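Cycloalternan-forming enzyme (Listeria monocytogenes serovar 1/2a, PDB 5F7U) belongs to glycosyl hydrolase family 31 and joins a TIM-barrel domain to several beta-rich domains and a family 6 carbohydrate-binding module. Local coordinates at residues A[416-421]-A[471-476]; A[505-508]-A[514-517]; A[458-463]-A[493-498]. The protein carries 1 engineered substitution. All coordinates share one frame; numbering follows the deposited sequence.

All three contacts lie in the TIM-barrel domain, on one side of the chain's centre. The centres of contact 1 and contact 2 are about 15 Å apart, those of contact 1 and contact 3 about 18 Å, and those of contact 2 and contact 3 about 12 Å. Along the chain contacts 1 and 3 interleave, 416-421 preceding 458-463, then 471-476 and 493-498; contact 2 follows both. Contacts 2 and 3 share the small antiparallel sheet of strands 460-461 and 505-506, while helix 469-481 of contact 1 packs on both through Glu475, which touches Ile505 and Leu461 and forms a salt bridge with Arg494. A glucose-binding loop is thus tied, through one helix, to a compact elaboration of the barrel.

Contact 1 of 3, residues A[416-421]-A[471-476]; sequences YTAKKN and RDNDEE. With GLC (alpha-D-glucopyranose), chain C.
The backbone oxygen of Lys419 accepts two hydrogen bonds: a weak one from Asn473, whose ND2 lies 3.2 Å from Lys419 O with a bent N-H...O angle of 144°, and a shorter one, 2.8 Å, from a water. That water also donates to Asp474 OD1, so two successive helix residues hold the same carbonyl, one directly and one through water. Asparagine suits this place because its amide donates and accepts at once. While ND2 serves the loop backbone and a second water, Asn473 OD1 takes a hydrogen bond from Lys420 NZ at 3.0 Å. The ammonium group comes from above the carbonyl plane, 38° out of it. A bend at chi2 (-81°) folds the lysine chain back to the helix, and Lys420 CD passes across the amide, 3.5 Å from Asn473 OD1. A third water links Asn421 N to Asn473 O. Ala418, small enough to let the helix come close, sets its CB against Asn473 ND2.

At the start of the loop Tyr416 binds alpha-D-glucopyranose. Ring carbon C2 of the sugar sits 3.8 Å above the centre of the phenol ring, and Tyr416 OH lies 2.8 Å from glucose O6. The backbone joins in: Tyr416 N donates to O2, and Tyr416 O accepts from O2 and O3. Glu469 OE1 and Gln470 N also bond the sugar. The loop, running between strand 396-399 and helix 439-448, therefore lies along helix 469-481, which in turn rests through Asp474 and Glu475 on Leu461 of strand 460-461.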
ATOM      1  N   TYR A 416      37.884 -18.177  -8.660  1.00 25.92           N
ATOM      2  CA  TYR A 416      37.402 -19.554  -8.426  1.00 26.35           C
ATOM      3  C   TYR A 416      37.648 -20.402  -9.681  1.00 27.36           C
ATOM      4  O   TYR A 416      37.832 -19.857 -10.779  1.00 27.50           O
ATOM      5  CB  TYR A 416      35.891 -19.557  -8.113  1.00 25.38           C
ATOM      6  CG  TYR A 416      35.074 -18.820  -9.159  1.00 24.46           C
ATOM      7  CD1 TYR A 416      34.605 -19.486 -10.306  1.00 24.56           C
ATOM      8  CD2 TYR A 416      34.805 -17.447  -9.032  1.00 23.65           C
ATOM      9  CE1 TYR A 416      33.875 -18.809 -11.280  1.00 23.97           C
ATOM     10  CE2 TYR A 416      34.075 -16.764 -10.004  1.00 22.98           C
ATOM     11  CZ  TYR A 416      33.615 -17.447 -11.119  1.00 22.98           C
ATOM     12  OH  TYR A 416      32.897 -16.779 -12.069  1.00 22.19           O
ATOM     13  N   THR A 417      37.614 -21.724  -9.526  1.00 27.96           N
ATOM     14  CA  THR A 417      37.566 -22.612 -10.677  1.00 28.84           C
ATOM     15  C   THR A 417      36.105 -22.704 -11.105  1.00 28.40           C
ATOM     16  O   THR A 417      35.233 -23.074 -10.301  1.00 28.01           O
ATOM     17  CB  THR A 417      38.163 -23.987 -10.343  1.00 29.80           C
ATOM     18  OG1 THR A 417      39.526 -23.807  -9.948  1.00 30.62           O
ATOM     19  CG2 THR A 417      38.109 -24.940 -11.556  1.00 30.48           C
ATOM     20  N   ALA A 418      35.836 -22.343 -12.361  1.00 28.44           N
ATOM     21  CA  ALA A 418      34.470 -22.361 -12.886  1.00 28.52           C
ATOM     22  C   ALA A 418      33.887 -23.770 -12.823  1.00 29.11           C
ATOM     23  O   ALA A 418      34.620 -24.766 -12.956  1.00 29.64           O
ATOM     24  CB  ALA A 418      34.427 -21.830 -14.307  1.00 28.44           C
ATOM     25  N   LYS A 419      32.582 -23.844 -12.593  1.00 29.01           N
ATOM     26  CA  LYS A 419      31.892 -25.124 -12.498  1.00 29.88           C
ATOM     27  C   LYS A 419      30.949 -25.313 -13.672  1.00 30.37           C
ATOM     28  O   LYS A 419      30.229 -24.391 -14.063  1.00 28.90           O
ATOM     29  CB  LYS A 419      31.143 -25.251 -11.172  1.00 29.71           C
ATOM     30  CG  LYS A 419      32.035 -25.332  -9.940  1.00 30.17           C
ATOM     31  CD  LYS A 419      31.191 -25.432  -8.674  1.00 30.11           C
ATOM     32  CE  LYS A 419      32.038 -25.748  -7.444  1.00 30.31           C
ATOM     33  NZ  LYS A 419      32.805 -27.004  -7.585  1.00 31.99           N
ATOM     34  N   LYS A 420      30.983 -26.520 -14.234  1.00 31.84           N
ATOM     35  CA  LYS A 420      30.092 -26.912 -15.320  1.00 33.03           C
ATOM     36  C   LYS A 420      28.791 -27.499 -14.761  1.00 33.25           C
ATOM     37  O   LYS A 420      28.681 -27.767 -13.556  1.00 32.57           O
ATOM     38  CB  LYS A 420      30.791 -27.940 -16.225  1.00 34.72           C
ATOM     39  CG  LYS A 420      32.053 -27.450 -16.933  1.00 36.13           C
ATOM     40  CD  LYS A 420      31.738 -26.643 -18.190  1.00 36.63           C
ATOM     41  CE  LYS A 420      32.895 -26.691 -19.187  1.00 38.20           C
ATOM     42  NZ  LYS A 420      32.857 -25.477 -20.054  1.00 38.27           N
ATOM     43  N   ASN A 421      27.805 -27.681 -15.641  1.00 33.97           N
ATOM     44  CA  ASN A 421      26.561 -28.391 -15.323  1.00 34.75           C
ATOM     45  C   ASN A 421      25.742 -27.784 -14.172  1.00 34.35           C
ATOM     46  O   ASN A 421      25.036 -28.495 -13.451  1.00 35.62           O
ATOM     47  CB  ASN A 421      26.842 -29.895 -15.119  1.00 36.14           C
ATOM     48  CG  ASN A 421      27.694 -30.476 -16.228  1.00 37.61           C
ATOM     49  OD1 ASN A 421      27.389 -30.307 -17.405  1.00 38.39           O
ATOM     50  ND2 ASN A 421      28.782 -31.140 -15.862  1.00 38.44           N
ATOM     51  N   ARG A 471      28.993 -17.805 -16.432  1.00 24.64           N
ATOM     52  CA  ARG A 471      27.696 -17.431 -16.967  1.00 25.24           C
ATOM     53  C   ARG A 471      27.385 -18.310 -18.187  1.00 25.75           C
ATOM     54  O   ARG A 471      26.269 -18.820 -18.308  1.00 25.82           O
ATOM     55  CB  ARG A 471      27.713 -15.945 -17.325  1.00 26.01           C
ATOM     56  CG  ARG A 471      26.363 -15.255 -17.393  1.00 26.66           C
ATOM     57  CD  ARG A 471      26.589 -13.870 -18.010  1.00 28.40           C
ATOM     58  NE  ARG A 471      26.540 -13.942 -19.475  1.00 30.63           N
ATOM     59  CZ  ARG A 471      27.294 -13.252 -20.326  1.00 31.93           C
ATOM     60  NH1 ARG A 471      27.105 -13.433 -21.623  1.00 33.19           N
ATOM     61  NH2 ARG A 471      28.229 -12.391 -19.916  1.00 32.17           N
ATOM     62  N   ASP A 472      28.380 -18.503 -19.058  1.00 26.44           N
ATOM     63  CA  ASP A 472      28.249 -19.371 -20.241  1.00 27.20           C
ATOM     64  C   ASP A 472      27.930 -20.824 -19.850  1.00 27.17           C
ATOM     65  O   ASP A 472      27.003 -21.424 -20.399  1.00 26.84           O
ATOM     66  CB  ASP A 472      29.494 -19.260 -21.145  1.00 28.76           C
ATOM     67  CG  ASP A 472      29.637 -17.880 -21.779  1.00 29.34           C
ATOM     68  OD1 ASP A 472      28.594 -17.215 -22.027  1.00 30.27           O
ATOM     69  OD2 ASP A 472      30.782 -17.435 -22.017  1.00 29.79           O
ATOM     70  N   ASN A 473      28.663 -21.355 -18.870  1.00 26.87           N
ATOM     71  CA  ASN A 473      28.389 -22.688 -18.314  1.00 26.96           C
ATOM     72  C   ASN A 473      26.948 -22.835 -17.799  1.00 26.39           C
ATOM     73  O   ASN A 473      26.243 -23.790 -18.152  1.00 26.16           O
ATOM     74  CB  ASN A 473      29.379 -23.023 -17.186  1.00 27.04           C
ATOM     75  CG  ASN A 473      30.807 -23.245 -17.670  1.00 27.76           C
ATOM     76  OD1 ASN A 473      31.092 -23.306 -18.866  1.00 27.91           O
ATOM     77  ND2 ASN A 473      31.724 -23.359 -16.716  1.00 28.02           N
ATOM     78  N   ASP A 474      26.516 -21.868 -16.978  1.00 25.71           N
ATOM     79  CA  ASP A 474      25.176 -21.873 -16.414  1.00 25.89           C
ATOM     80  C   ASP A 474      24.096 -21.812 -17.485  1.00 26.20           C
ATOM     81  O   ASP A 474      23.084 -22.504 -17.379  1.00 26.15           O
ATOM     82  CB  ASP A 474      25.000 -20.709 -15.435  1.00 25.19           C
ATOM     83  CG  ASP A 474      25.807 -20.881 -14.153  1.00 25.46           C
ATOM     84  OD1 ASP A 474      26.456 -21.933 -13.951  1.00 26.46           O
ATOM     85  OD2 ASP A 474      25.784 -19.952 -13.321  1.00 25.12           O
ATOM     86  N   GLU A 475      24.335 -21.005 -18.521  1.00 26.81           N
ATOM     87  CA  GLU A 475      23.390 -20.865 -19.617  1.00 27.96           C
ATOM     88  C   GLU A 475      23.196 -22.177 -20.372  1.00 28.50           C
ATOM     89  O   GLU A 475      22.059 -22.576 -20.647  1.00 27.93           O
ATOM     90  CB  GLU A 475      23.828 -19.773 -20.590  1.00 29.26           C
ATOM     91  CG  GLU A 475      22.766 -19.531 -21.648  1.00 31.05           C
ATOM     92  CD  GLU A 475      23.074 -18.399 -22.590  1.00 32.52           C
ATOM     93  OE1 GLU A 475      22.916 -18.600 -23.812  1.00 34.48           O
ATOM     94  OE2 GLU A 475      23.470 -17.322 -22.121  1.00 32.76           O
ATOM     95  N   GLU A 476      24.303 -22.840 -20.709  1.00 29.41           N
ATOM     96  CA  GLU A 476      24.234 -24.118 -21.408  1.00 30.78           C
ATOM     97  C   GLU A 476      23.426 -25.151 -20.615  1.00 29.99           C
ATOM     98  O   GLU A 476      22.574 -25.836 -21.180  1.00 29.36           O
ATOM     99  CB  GLU A 476      25.640 -24.639 -21.732  1.00 33.15           C
ATOM    100  CG  GLU A 476      25.644 -25.850 -22.660  1.00 36.86           C
ATOM    101  CD  GLU A 476      27.031 -26.205 -23.173  1.00 39.28           C
ATOM    102  OE1 GLU A 476      27.973 -25.386 -23.001  1.00 40.82           O
ATOM    103  OE2 GLU A 476      27.184 -27.303 -23.765  1.00 41.63           O
TER
HETATM  104  C1  GLC C   2      36.635 -15.657 -12.313  1.00 31.93           C
HETATM  105  C2  GLC C   2      37.337 -17.022 -12.252  1.00 30.73           C
HETATM  106  C3  GLC C   2      37.721 -17.521 -13.648  1.00 30.50           C
HETATM  107  C4  GLC C   2      36.522 -17.504 -14.594  1.00 30.04           C
HETATM  108  C5  GLC C   2      35.837 -16.128 -14.599  1.00 29.76           C
HETATM  109  C6  GLC C   2      34.530 -16.160 -15.377  1.00 28.82           C
HETATM  110  O2  GLC C   2      38.504 -16.943 -11.429  1.00 28.50           O
HETATM  111  O3  GLC C   2      38.224 -18.858 -13.561  1.00 32.92           O
HETATM  112  O4  GLC C   2      36.945 -17.830 -15.919  1.00 30.11           O
HETATM  113  O5  GLC C   2      35.547 -15.700 -13.255  1.00 30.60           O
HETATM  114  O6  GLC C   2      33.628 -17.082 -14.749  1.00 27.48           O
HETATM  115  O   HOH W   1      27.520 -24.437 -14.933  1.00 32.26           O
HETATM  116  O   HOH W   2      34.258 -24.252 -17.344  1.00 30.26           O
HETATM  117  O   HOH W   3      27.589 -26.235 -18.161  1.00 31.49           O

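Contact 2 of 3, residues A[505-508]-A[514-517]; sequences ILLD and AVDW
Leu507 reaches the helix with both of its methyls, which straddle Ala514 before parting toward different neighbours. CD2 lies 3.7 Å from Ala514 CB and goes on to Trp517, whereas Leu507 CD1 continues to Val515 CG2, 4.2 Å away. The torsions explain this fork: CG stands opposite the backbone N (chi1 -170°), carrying the branch toward the helix, and chi2 of -79° spreads the two methyls across the helix surface. Ala514 has only a methyl to offer and lets the chain just after strand 505-506 come close to the helix; its CB also meets Asp508 O at 3.7 Å.

The site belongs to the chain between the third and fourth strands of the parallel (beta/alpha)8 barrel, where strand 505-506 is followed after a short loop by helix 512-520. Val515 turns CG2 back beside its own N, which brings that methyl near Asp508 O as well as Leu507. Further along from Ala514, Trp517 swings its indole to the same leucine: Leu507 CD2 approaches the ring edge near its plane, 4.2 Å from Trp517 CE3. The polar ends find partners beyond the two segments, Trp517 NE1 donating to Gly422 O, Asp508 OD1 bonding Thr510 OG1 and Asp508 OD2 the backbone N of Ser550.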
ATOM      1  N   ILE A 505      17.904 -14.786 -20.396  1.00 19.92           N
ATOM      2  CA  ILE A 505      17.000 -15.916 -20.323  1.00 19.54           C
ATOM      3  C   ILE A 505      16.311 -15.925 -18.956  1.00 18.78           C
ATOM      4  O   ILE A 505      16.968 -16.033 -17.913  1.00 18.52           O
ATOM      5  CB  ILE A 505      17.756 -17.244 -20.601  1.00 20.36           C
ATOM      6  CG1 ILE A 505      18.424 -17.196 -21.986  1.00 21.15           C
ATOM      7  CG2 ILE A 505      16.814 -18.436 -20.515  1.00 20.19           C
ATOM      8  CD1 ILE A 505      19.398 -18.333 -22.253  1.00 22.11           C
ATOM      9  N   LEU A 506      14.988 -15.801 -18.952  1.00 18.02           N
ATOM     10  CA  LEU A 506      14.246 -15.888 -17.691  1.00 17.37           C
ATOM     11  C   LEU A 506      14.251 -17.296 -17.115  1.00 17.56           C
ATOM     12  O   LEU A 506      14.133 -18.271 -17.854  1.00 17.74           O
ATOM     13  CB  LEU A 506      12.790 -15.468 -17.879  1.00 17.23           C
ATOM     14  CG  LEU A 506      12.442 -14.014 -18.129  1.00 17.19           C
ATOM     15  CD1 LEU A 506      10.920 -13.911 -18.046  1.00 16.72           C
ATOM     16  CD2 LEU A 506      13.077 -13.122 -17.056  1.00 17.05           C
ATOM     17  N   LEU A 507      14.417 -17.393 -15.797  1.00 16.89           N
ATOM     18  CA  LEU A 507      14.231 -18.662 -15.102  1.00 17.24           C
ATOM     19  C   LEU A 507      12.735 -18.939 -15.024  1.00 17.13           C
ATOM     20  O   LEU A 507      11.955 -18.069 -14.646  1.00 16.28           O
ATOM     21  CB  LEU A 507      14.862 -18.607 -13.697  1.00 17.00           C
ATOM     22  CG  LEU A 507      15.007 -19.883 -12.850  1.00 17.40           C
ATOM     23  CD1 LEU A 507      13.719 -20.323 -12.162  1.00 17.40           C
ATOM     24  CD2 LEU A 507      15.633 -21.026 -13.657  1.00 17.95           C
ATOM     25  N   ASP A 508      12.325 -20.146 -15.402  1.00 17.78           N
ATOM     26  CA  ASP A 508      10.919 -20.489 -15.299  1.00 18.04           C
ATOM     27  C   ASP A 508      10.544 -20.839 -13.860  1.00 18.03           C
ATOM     28  O   ASP A 508      10.722 -21.987 -13.428  1.00 19.07           O
ATOM     29  CB  ASP A 508      10.580 -21.638 -16.257  1.00 18.60           C
ATOM     30  CG  ASP A 508       9.105 -22.046 -16.199  1.00 18.99           C
ATOM     31  OD1 ASP A 508       8.318 -21.479 -15.386  1.00 18.89           O
ATOM     32  OD2 ASP A 508       8.729 -22.940 -16.994  1.00 19.29           O
ATOM     33  N   ALA A 514      13.718 -26.160 -11.769  1.00 22.37           N
ATOM     34  CA  ALA A 514      14.438 -24.939 -12.169  1.00 21.52           C
ATOM     35  C   ALA A 514      14.683 -24.020 -10.977  1.00 20.91           C
ATOM     36  O   ALA A 514      15.779 -23.467 -10.818  1.00 20.42           O
ATOM     37  CB  ALA A 514      13.669 -24.181 -13.246  1.00 21.01           C
ATOM     38  N   VAL A 515      13.638 -23.852 -10.166  1.00 20.42           N
ATOM     39  CA  VAL A 515      13.699 -23.023  -8.954  1.00 20.15           C
ATOM     40  C   VAL A 515      14.720 -23.594  -7.982  1.00 21.29           C
ATOM     41  O   VAL A 515      15.562 -22.856  -7.459  1.00 21.00           O
ATOM     42  CB  VAL A 515      12.309 -22.909  -8.296  1.00 19.69           C
ATOM     43  CG1 VAL A 515      12.367 -22.108  -6.984  1.00 19.35           C
ATOM     44  CG2 VAL A 515      11.346 -22.255  -9.289  1.00 19.10           C
ATOM     45  N   ASP A 516      14.648 -24.911  -7.745  1.00 22.46           N
ATOM     46  CA  ASP A 516      15.612 -25.577  -6.868  1.00 23.92           C
ATOM     47  C   ASP A 516      17.049 -25.350  -7.330  1.00 23.53           C
ATOM     48  O   ASP A 516      17.913 -25.050  -6.505  1.00 23.89           O
ATOM     49  CB  ASP A 516      15.302 -27.082  -6.732  1.00 26.37           C
ATOM     50  CG  ASP A 516      14.034 -27.352  -5.895  1.00 28.11           C
ATOM     51  OD1 ASP A 516      13.599 -26.464  -5.107  1.00 29.26           O
ATOM     52  OD2 ASP A 516      13.464 -28.456  -6.029  1.00 30.40           O
ATOM     53  N   TRP A 517      17.293 -25.453  -8.638  1.00 22.88           N
ATOM     54  CA  TRP A 517      18.618 -25.188  -9.199  1.00 22.27           C
ATOM     55  C   TRP A 517      19.033 -23.740  -8.982  1.00 21.19           C
ATOM     56  O   TRP A 517      20.081 -23.471  -8.431  1.00 21.23           O
ATOM     57  CB  TRP A 517      18.685 -25.523 -10.685  1.00 22.47           C
ATOM     58  CG  TRP A 517      19.941 -25.034 -11.298  1.00 22.59           C
ATOM     59  CD1 TRP A 517      21.215 -25.469 -11.014  1.00 23.07           C
ATOM     60  CD2 TRP A 517      20.076 -23.991 -12.274  1.00 22.12           C
ATOM     61  NE1 TRP A 517      22.128 -24.754 -11.752  1.00 23.14           N
ATOM     62  CE2 TRP A 517      21.461 -23.845 -12.537  1.00 22.64           C
ATOM     63  CE3 TRP A 517      19.160 -23.160 -12.953  1.00 21.56           C
ATOM     64  CZ2 TRP A 517      21.960 -22.910 -13.463  1.00 22.38           C
ATOM     65  CZ3 TRP A 517      19.658 -22.216 -13.874  1.00 21.43           C
ATOM     66  CH2 TRP A 517      21.044 -22.112 -14.125  1.00 21.72           C
TER

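Contact 3 of 3, residues A[458-463]-A[493-498]; sequences VPVLKD and YRVPAS
Arg494 NH1 and Asp463 OD2 form a salt bridge of 2.9 Å at the partly exposed side of this contact, while Val460 and Val495 meet in its buried part. The ion pair rests on one hydrogen bond, fairly straight at 154°. It is not the flat, two-pronged kind: the carboxylate and guanidinium planes are 63° apart, and NH1 comes to OD2 from above the carboxylate plane, 38° out of it. An extended chain from CG to NE gives Arg494 the span to reach across. Arginine suits the place because it has several N-H groups to share: NH1 also bonds Asn503 O, and NH2 pairs with Glu475 OE1. Since Glu475 OE2 lies close to Asp463 OD2, the guanidinium, which bonds both acids, probably eases their repulsion, and a shared proton is possible. Asp463 OD1 in turn accepts from Gly465 N.

Where the outer side hangs on that one tilted bond, the buried side is apolar: a single methyl contact, Val460 CG2 to Val495 CG2 at 4.2 Å, backed by Leu506, on which both compact, branched valines also pack. Val460 belongs to strand 460-461, paired antiparallel with strand 505-506; the loop of Val495 bonds to Asn503 and Gly504 just before that strand. Helix 469-481 packs against Leu461, and helix 555-577 against Pro459.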
ATOM      1  N   VAL A 458      17.915 -10.494  -9.711  1.00 14.42           N
ATOM      2  CA  VAL A 458      17.001 -10.476 -10.869  1.00 14.63           C
ATOM      3  C   VAL A 458      16.583 -11.919 -11.215  1.00 15.25           C
ATOM      4  O   VAL A 458      17.275 -12.870 -10.821  1.00 15.59           O
ATOM      5  CB  VAL A 458      17.606  -9.779 -12.115  1.00 14.79           C
ATOM      6  CG1 VAL A 458      17.638  -8.275 -11.918  1.00 14.80           C
ATOM      7  CG2 VAL A 458      19.008 -10.295 -12.422  1.00 15.57           C
ATOM      8  N   PRO A 459      15.476 -12.084 -11.968  1.00 15.31           N
ATOM      9  CA  PRO A 459      14.974 -13.433 -12.296  1.00 15.82           C
ATOM     10  C   PRO A 459      15.523 -13.967 -13.627  1.00 16.33           C
ATOM     11  O   PRO A 459      15.039 -14.972 -14.141  1.00 16.89           O
ATOM     12  CB  PRO A 459      13.460 -13.194 -12.409  1.00 15.50           C
ATOM     13  CG  PRO A 459      13.359 -11.787 -12.956  1.00 15.17           C
ATOM     14  CD  PRO A 459      14.486 -11.027 -12.302  1.00 14.92           C
ATOM     15  N   VAL A 460      16.506 -13.268 -14.175  1.00 16.79           N
ATOM     16  CA  VAL A 460      16.986 -13.496 -15.532  1.00 17.59           C
ATOM     17  C   VAL A 460      18.449 -13.891 -15.450  1.00 18.58           C
ATOM     18  O   VAL A 460      19.165 -13.385 -14.608  1.00 18.37           O
ATOM     19  CB  VAL A 460      16.760 -12.223 -16.404  1.00 17.58           C
ATOM     20  CG1 VAL A 460      17.533 -11.013 -15.865  1.00 17.66           C
ATOM     21  CG2 VAL A 460      17.065 -12.476 -17.876  1.00 17.96           C
ATOM     22  N   LEU A 461      18.867 -14.829 -16.303  1.00 19.48           N
ATOM     23  CA  LEU A 461      20.279 -15.086 -16.523  1.00 21.14           C
ATOM     24  C   LEU A 461      20.742 -14.143 -17.627  1.00 22.03           C
ATOM     25  O   LEU A 461      20.247 -14.209 -18.761  1.00 21.23           O
ATOM     26  CB  LEU A 461      20.523 -16.544 -16.907  1.00 22.11           C
ATOM     27  CG  LEU A 461      21.990 -16.933 -17.122  1.00 23.47           C
ATOM     28  CD1 LEU A 461      22.281 -18.237 -16.393  1.00 24.49           C
ATOM     29  CD2 LEU A 461      22.329 -17.044 -18.598  1.00 24.93           C
ATOM     30  N   LYS A 462      21.677 -13.264 -17.272  1.00 23.48           N
ATOM     31  CA  LYS A 462      22.140 -12.210 -18.161  1.00 25.17           C
ATOM     32  C   LYS A 462      22.859 -12.812 -19.353  1.00 26.61           C
ATOM     33  O   LYS A 462      23.670 -13.720 -19.192  1.00 26.68           O
ATOM     34  CB  LYS A 462      23.049 -11.246 -17.397  1.00 26.69           C
ATOM     35  CG  LYS A 462      23.774 -10.254 -18.290  1.00 28.93           C
ATOM     36  CD  LYS A 462      25.031  -9.742 -17.622  1.00 31.28           C
ATOM     37  CE  LYS A 462      25.946  -9.112 -18.652  1.00 31.90           C
ATOM     38  NZ  LYS A 462      27.004  -8.337 -17.956  1.00 33.39           N
ATOM     39  N   ASP A 463      22.542 -12.328 -20.555  1.00 27.62           N
ATOM     40  CA  ASP A 463      23.301 -12.719 -21.742  1.00 29.56           C
ATOM     41  C   ASP A 463      23.406 -11.539 -22.697  1.00 31.09           C
ATOM     42  O   ASP A 463      22.500 -11.295 -23.494  1.00 31.41           O
ATOM     43  CB  ASP A 463      22.692 -13.946 -22.437  1.00 30.04           C
ATOM     44  CG  ASP A 463      23.528 -14.445 -23.619  1.00 31.27           C
ATOM     45  OD1 ASP A 463      24.577 -13.842 -23.945  1.00 32.10           O
ATOM     46  OD2 ASP A 463      23.128 -15.449 -24.244  1.00 31.89           O
ATOM     47  N   TYR A 493      13.215 -18.973 -24.092  1.00 23.15           N
ATOM     48  CA  TYR A 493      12.654 -17.629 -24.153  1.00 21.77           C
ATOM     49  C   TYR A 493      13.691 -16.629 -23.676  1.00 21.53           C
ATOM     50  O   TYR A 493      14.265 -16.793 -22.588  1.00 21.71           O
ATOM     51  CB  TYR A 493      11.383 -17.501 -23.307  1.00 20.42           C
ATOM     52  CG  TYR A 493      10.992 -16.062 -23.087  1.00 19.22           C
ATOM     53  CD1 TYR A 493      10.391 -15.323 -24.117  1.00 19.27           C
ATOM     54  CD2 TYR A 493      11.250 -15.423 -21.874  1.00 18.57           C
ATOM     55  CE1 TYR A 493      10.056 -13.985 -23.938  1.00 18.38           C
ATOM     56  CE2 TYR A 493      10.916 -14.080 -21.685  1.00 17.72           C
ATOM     57  CZ  TYR A 493      10.321 -13.377 -22.717  1.00 17.90           C
ATOM     58  OH  TYR A 493       9.978 -12.057 -22.539  1.00 17.30           O
ATOM     59  N   ARG A 494      13.919 -15.596 -24.482  1.00 21.45           N
ATOM     60  CA  ARG A 494      14.762 -14.464 -24.067  1.00 21.56           C
ATOM     61  C   ARG A 494      13.961 -13.171 -23.996  1.00 21.08           C
ATOM     62  O   ARG A 494      13.061 -12.963 -24.797  1.00 20.97           O
ATOM     63  CB  ARG A 494      15.944 -14.280 -25.018  1.00 22.32           C
ATOM     64  CG  ARG A 494      16.856 -15.499 -25.094  1.00 23.47           C
ATOM     65  CD  ARG A 494      17.849 -15.398 -26.240  1.00 24.57           C
ATOM     66  NE  ARG A 494      18.714 -16.573 -26.254  1.00 25.86           N
ATOM     67  CZ  ARG A 494      19.879 -16.664 -25.613  1.00 26.01           C
ATOM     68  NH1 ARG A 494      20.353 -15.642 -24.917  1.00 25.59           N
ATOM     69  NH2 ARG A 494      20.576 -17.796 -25.670  1.00 27.24           N
ATOM     70  N   VAL A 495      14.303 -12.319 -23.029  1.00 20.82           N
ATOM     71  CA  VAL A 495      13.725 -10.973 -22.893  1.00 20.73           C
ATOM     72  C   VAL A 495      13.955 -10.192 -24.207  1.00 21.26           C
ATOM     73  O   VAL A 495      15.073 -10.210 -24.746  1.00 21.53           O
ATOM     74  CB  VAL A 495      14.372 -10.228 -21.700  1.00 20.40           C
ATOM     75  CG1 VAL A 495      13.894  -8.791 -21.608  1.00 20.38           C
ATOM     76  CG2 VAL A 495      14.066 -10.951 -20.392  1.00 20.30           C
ATOM     77  N   PRO A 496      12.909  -9.508 -24.734  1.00 21.61           N
ATOM     78  CA  PRO A 496      13.069  -8.757 -25.997  1.00 22.82           C
ATOM     79  C   PRO A 496      14.270  -7.808 -25.951  1.00 23.98           C
ATOM     80  O   PRO A 496      14.528  -7.194 -24.909  1.00 23.62           O
ATOM     81  CB  PRO A 496      11.764  -7.954 -26.085  1.00 22.02           C
ATOM     82  CG  PRO A 496      10.771  -8.825 -25.383  1.00 21.49           C
ATOM     83  CD  PRO A 496      11.533  -9.388 -24.211  1.00 21.26           C
ATOM     84  N   ALA A 497      14.989  -7.720 -27.074  1.00 25.91           N
ATOM     85  CA  ALA A 497      16.321  -7.094 -27.139  1.00 27.38           C
ATOM     86  C   ALA A 497      16.397  -5.650 -26.602  1.00 28.39           C
ATOM     87  O   ALA A 497      17.408  -5.260 -26.013  1.00 29.13           O
ATOM     88  CB  ALA A 497      16.883  -7.201 -28.554  1.00 28.33           C
ATOM     89  N   SER A 498      15.307  -4.893 -26.744  1.00 28.90           N
ATOM     90  CA  SER A 498      15.259  -3.487 -26.342  1.00 29.52           C
ATOM     91  C   SER A 498      15.017  -3.243 -24.843  1.00 29.21           C
ATOM     92  O   SER A 498      15.152  -2.120 -24.371  1.00 28.85           O
ATOM     93  CB  SER A 498      14.194  -2.765 -27.175  1.00 30.89           C
ATOM     94  OG  SER A 498      12.887  -3.195 -26.794  1.00 31.53           O
TER